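Local coordinates for protein N2152 (Neocallimastix frontalis, PDB 5U22) that is a family 39 glycoside hydrolase of a rumen anaerobic fungus, probably acting with broad specificity on rare arabinosyl substrates, with a TIM-barrel domain beside a beta-sandwich domain, at residues A[305-319]-A[331-345]. Sequence-based numbering, arbitrary orientation.
Sequences FYKWYGDMTGDMVSV and GAASVDASAQYVSFI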
# COMPACT_ATOMS: atom_id res chain seq x y z
N PHE A 305 8.21 -4.74 10.63
CA PHE A 305 6.82 -5.17 10.43
C PHE A 305 6.56 -5.48 8.96
O PHE A 305 5.97 -6.52 8.64
CB PHE A 305 5.82 -4.12 10.96
CG PHE A 305 4.41 -4.65 11.09
CD1 PHE A 305 4.07 -5.51 12.13
CD2 PHE A 305 3.44 -4.32 10.16
CE1 PHE A 305 2.79 -6.02 12.24
CE2 PHE A 305 2.15 -4.82 10.27
CZ PHE A 305 1.83 -5.68 11.30
N TYR A 306 7.02 -4.62 8.05
CA TYR A 306 6.82 -4.88 6.64
C TYR A 306 7.66 -6.06 6.15
O TYR A 306 7.29 -6.69 5.16
CB TYR A 306 7.09 -3.60 5.83
CG TYR A 306 5.87 -2.69 5.81
CD1 TYR A 306 5.53 -1.91 6.91
CD2 TYR A 306 5.04 -2.65 4.70
CE1 TYR A 306 4.40 -1.09 6.89
CE2 TYR A 306 3.92 -1.84 4.66
CZ TYR A 306 3.60 -1.07 5.76
OH TYR A 306 2.49 -0.26 5.68
N LYS A 307 8.76 -6.37 6.83
CA LYS A 307 9.51 -7.58 6.48
C LYS A 307 8.69 -8.83 6.80
O LYS A 307 8.63 -9.76 5.99
CB LYS A 307 10.85 -7.58 7.23
CG LYS A 307 11.63 -8.90 7.12
CD LYS A 307 12.28 -9.07 5.76
CE LYS A 307 13.12 -10.36 5.71
NZ LYS A 307 13.20 -10.90 4.33
N TRP A 308 8.06 -8.86 7.98
CA TRP A 308 7.13 -9.95 8.30
C TRP A 308 6.09 -10.09 7.21
O TRP A 308 5.78 -11.20 6.75
CB TRP A 308 6.43 -9.66 9.62
CG TRP A 308 7.23 -9.83 10.85
CD1 TRP A 308 8.45 -10.42 10.98
CD2 TRP A 308 6.85 -9.40 12.16
NE1 TRP A 308 8.85 -10.39 12.30
CE2 TRP A 308 7.88 -9.76 13.04
CE3 TRP A 308 5.72 -8.73 12.67
CZ2 TRP A 308 7.83 -9.49 14.41
CZ3 TRP A 308 5.67 -8.46 14.02
CH2 TRP A 308 6.71 -8.84 14.88
N TYR A 309 5.52 -8.96 6.80
CA TYR A 309 4.49 -8.95 5.77
C TYR A 309 5.02 -9.49 4.46
O TYR A 309 4.41 -10.38 3.84
CB TYR A 309 3.98 -7.52 5.62
CG TYR A 309 2.89 -7.29 4.60
CD1 TYR A 309 1.84 -8.19 4.44
CD2 TYR A 309 2.89 -6.13 3.83
CE1 TYR A 309 0.81 -7.96 3.51
CE2 TYR A 309 1.87 -5.87 2.92
CZ TYR A 309 0.84 -6.78 2.76
OH TYR A 309 -0.16 -6.50 1.85
N GLY A 310 6.15 -8.96 4.01
CA GLY A 310 6.70 -9.39 2.73
C GLY A 310 7.09 -10.85 2.70
O GLY A 310 7.12 -11.47 1.63
N ASP A 311 7.43 -11.42 3.87
CA ASP A 311 7.79 -12.84 3.97
C ASP A 311 6.59 -13.76 3.78
O ASP A 311 6.79 -14.97 3.63
CB ASP A 311 8.41 -13.17 5.34
CG ASP A 311 9.80 -12.60 5.51
OD1 ASP A 311 10.40 -12.15 4.51
OD2 ASP A 311 10.31 -12.64 6.66
N MET A 312 5.37 -13.23 3.85
CA MET A 312 4.20 -14.10 3.79
C MET A 312 4.12 -14.78 2.44
O MET A 312 4.34 -14.15 1.39
CB MET A 312 2.93 -13.29 4.06
CG MET A 312 2.81 -12.82 5.51
SD MET A 312 1.30 -11.86 5.77
CE MET A 312 0.71 -12.58 7.30
N THR A 313 3.84 -16.09 2.46
CA THR A 313 3.69 -16.92 1.28
C THR A 313 2.40 -17.73 1.42
O THR A 313 1.79 -17.78 2.49
CB THR A 313 4.91 -17.84 1.08
OG1 THR A 313 5.15 -18.60 2.27
CG2 THR A 313 6.16 -17.03 0.76
N GLY A 314 1.99 -18.38 0.32
CA GLY A 314 0.76 -19.16 0.34
C GLY A 314 -0.48 -18.32 0.08
O GLY A 314 -0.48 -17.48 -0.82
N ASP A 315 -1.54 -18.54 0.86
CA ASP A 315 -2.80 -17.84 0.68
C ASP A 315 -3.04 -16.89 1.84
O ASP A 315 -2.78 -17.23 2.99
CB ASP A 315 -3.98 -18.82 0.63
CG ASP A 315 -3.97 -19.67 -0.59
OD1 ASP A 315 -3.55 -19.18 -1.66
OD2 ASP A 315 -4.40 -20.84 -0.48
N MET A 316 -3.59 -15.72 1.53
CA MET A 316 -4.14 -14.86 2.58
C MET A 316 -5.50 -15.40 2.99
O MET A 316 -6.28 -15.86 2.15
CB MET A 316 -4.26 -13.42 2.09
CG MET A 316 -3.00 -12.86 1.46
SD MET A 316 -1.58 -12.92 2.58
CE MET A 316 -2.18 -11.85 3.90
N VAL A 317 -5.78 -15.38 4.30
CA VAL A 317 -7.02 -15.92 4.82
C VAL A 317 -7.71 -14.86 5.67
O VAL A 317 -7.11 -13.88 6.11
CB VAL A 317 -6.81 -17.20 5.65
CG1 VAL A 317 -6.26 -18.30 4.76
CG2 VAL A 317 -5.84 -16.95 6.81
N SER A 318 -9.00 -15.10 5.93
CA SER A 318 -9.84 -14.08 6.54
C SER A 318 -9.48 -13.85 8.00
O SER A 318 -9.23 -14.79 8.77
CB SER A 318 -11.31 -14.47 6.42
OG SER A 318 -11.73 -14.37 5.07
N VAL A 319 -9.45 -12.58 8.38
CA VAL A 319 -9.25 -12.14 9.75
C VAL A 319 -10.48 -11.37 10.15
O VAL A 319 -10.89 -10.44 9.44
CB VAL A 319 -7.99 -11.25 9.89
CG1 VAL A 319 -7.91 -10.68 11.31
CG2 VAL A 319 -6.72 -12.04 9.54
N GLY A 331 -5.53 -6.81 11.07
CA GLY A 331 -4.33 -7.45 10.55
C GLY A 331 -4.63 -8.43 9.44
O GLY A 331 -5.74 -8.50 8.92
N ALA A 332 -3.60 -9.19 9.08
CA ALA A 332 -3.68 -10.09 7.94
C ALA A 332 -2.99 -11.40 8.28
O ALA A 332 -2.06 -11.45 9.08
CB ALA A 332 -3.03 -9.48 6.69
N ALA A 333 -3.46 -12.47 7.64
CA ALA A 333 -2.96 -13.80 7.96
C ALA A 333 -2.71 -14.57 6.68
O ALA A 333 -3.46 -14.42 5.70
CB ALA A 333 -3.94 -14.56 8.84
N SER A 334 -1.68 -15.41 6.69
CA SER A 334 -1.36 -16.25 5.55
C SER A 334 -1.19 -17.70 6.00
O SER A 334 -0.81 -17.98 7.14
CB SER A 334 -0.09 -15.76 4.83
OG SER A 334 1.04 -15.90 5.68
N VAL A 335 -1.52 -18.62 5.10
CA VAL A 335 -1.32 -20.05 5.32
C VAL A 335 -0.56 -20.60 4.13
O VAL A 335 -0.94 -20.35 2.99
CB VAL A 335 -2.64 -20.81 5.50
CG1 VAL A 335 -2.36 -22.31 5.66
CG2 VAL A 335 -3.43 -20.28 6.68
N ASP A 336 0.50 -21.37 4.40
CA ASP A 336 1.33 -21.96 3.36
C ASP A 336 1.48 -23.45 3.64
O ASP A 336 2.18 -23.84 4.58
CB ASP A 336 2.70 -21.28 3.32
CG ASP A 336 3.57 -21.74 2.15
OD1 ASP A 336 3.45 -22.90 1.71
OD2 ASP A 336 4.39 -20.93 1.68
N ALA A 337 0.85 -24.29 2.81
CA ALA A 337 0.91 -25.74 3.01
C ALA A 337 2.24 -26.36 2.58
O ALA A 337 2.53 -27.49 2.99
CB ALA A 337 -0.23 -26.43 2.26
N SER A 338 3.04 -25.67 1.76
CA SER A 338 4.33 -26.22 1.36
C SER A 338 5.42 -25.87 2.37
O SER A 338 6.24 -26.73 2.71
CB SER A 338 4.73 -25.73 -0.03
OG SER A 338 4.23 -26.60 -1.03
N ALA A 339 5.45 -24.63 2.85
CA ALA A 339 6.39 -24.26 3.90
C ALA A 339 5.90 -24.73 5.26
O ALA A 339 6.70 -24.78 6.22
CB ALA A 339 6.61 -22.74 3.90
N GLN A 340 4.62 -25.07 5.36
CA GLN A 340 3.98 -25.61 6.57
C GLN A 340 4.03 -24.62 7.73
O GLN A 340 4.54 -24.91 8.81
CB GLN A 340 4.58 -26.97 6.94
CG GLN A 340 4.30 -28.01 5.84
CD GLN A 340 4.58 -29.44 6.26
OE1 GLN A 340 3.72 -30.32 6.14
NE2 GLN A 340 5.79 -29.68 6.75
N TYR A 341 3.44 -23.44 7.50
CA TYR A 341 3.29 -22.47 8.57
C TYR A 341 2.04 -21.64 8.35
O TYR A 341 1.48 -21.59 7.26
CB TYR A 341 4.52 -21.55 8.71
CG TYR A 341 4.65 -20.47 7.65
CD1 TYR A 341 5.31 -20.72 6.46
CD2 TYR A 341 4.13 -19.19 7.86
CE1 TYR A 341 5.44 -19.73 5.49
CE2 TYR A 341 4.25 -18.20 6.89
CZ TYR A 341 4.91 -18.47 5.71
OH TYR A 341 5.04 -17.49 4.75
N VAL A 342 1.60 -21.01 9.44
CA VAL A 342 0.59 -19.96 9.45
C VAL A 342 1.23 -18.71 10.06
O VAL A 342 1.95 -18.80 11.06
CB VAL A 342 -0.65 -20.36 10.27
CG1 VAL A 342 -1.69 -19.24 10.28
CG2 VAL A 342 -1.22 -21.67 9.75
N SER A 343 0.95 -17.55 9.47
CA SER A 343 1.47 -16.29 9.99
C SER A 343 0.33 -15.30 10.13
O SER A 343 -0.46 -15.12 9.21
CB SER A 343 2.55 -15.72 9.07
OG SER A 343 3.05 -14.49 9.60
N PHE A 344 0.28 -14.62 11.28
CA PHE A 344 -0.75 -13.63 11.57
C PHE A 344 -0.05 -12.39 12.11
O PHE A 344 0.61 -12.46 13.15
CB PHE A 344 -1.75 -14.17 12.60
CG PHE A 344 -2.85 -13.21 12.96
CD1 PHE A 344 -3.27 -12.24 12.05
CD2 PHE A 344 -3.48 -13.27 14.20
CE1 PHE A 344 -4.28 -11.35 12.37
CE2 PHE A 344 -4.50 -12.37 14.52
CZ PHE A 344 -4.90 -11.42 13.60
N ILE A 345 -0.15 -11.27 11.38
CA ILE A 345 0.43 -10.01 11.83
C ILE A 345 -0.69 -9.02 12.10
O ILE A 345 -1.67 -8.97 11.35
CB ILE A 345 1.45 -9.43 10.81
CG1 ILE A 345 0.77 -9.11 9.48
CG2 ILE A 345 2.57 -10.42 10.58
CD1 ILE A 345 1.76 -8.55 8.43
O HOH W 1 5.34 -13.56 8.24
O HOH W 2 6.25 -15.58 6.62
O HOH W 3 1.66 -18.31 5.16
O HOH W 4 -5.46 -11.67 5.68
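The junction where the last helix beside the TIM barrel leads into the beta-sandwich domain illustrates how a helix can be seated against a sandwich strand while the chain after it enters the sheet. The apolar end of the junction is Ile345, received by helix 305-310: CD1 rests on Tyr309 CB at 3.7 Å, CG2 on Trp308 CB, and CB meets Phe305 CZ at 3.8 Å. Chi1 of 63° sets CG1 of Ile345 between backbone N and carbonyl carbon, which sends CD1 to Tyr309 and leaves CG2 to Trp308. Met312 follows, its chain bent at the sulfur, with CE 3.4 Å from Ser343 O and near Ala332 O.

Beyond it the contact turns polar. Thr313 OG1 gives a short 2.5 Å hydrogen bond to Asp336 OD2, on the anti lone pair, while the same OG1 lies at the edge of the Tyr341 ring, near its plane, 2.7 Å from Tyr341 OH. The other oxygen, OD1, accepts from Ser338 N, closing an Asx turn, and from Ala339 N, extending it to an Asx motif that shapes the 336-341 hairpin bend with its G1 bulge. With an alanine here in place of the carboxylate, Thr313 OG1 would probably lose its acceptor and the amides of Ser338 and Ala339 theirs. Strands 315-319 and 331-336 then pair antiparallel, Asp315 and Val335 exchanging two backbone hydrogen bonds, Val335 N to Asp315 O at 2.8 Å. Val317 CG2 packs on Ala333 CB, and Val319 spreads both methyls against Phe344 CE1.

Helix 258-270 flanks the junction at Phe305, Tyr309 and Met316, and Glu269 of that helix hydrogen-bonds Tyr309 OH; strand 315-320 also pairs with 31-35, and strand 341-347 with 415-422, whose Arg417 makes a cation-pi contact with Trp308.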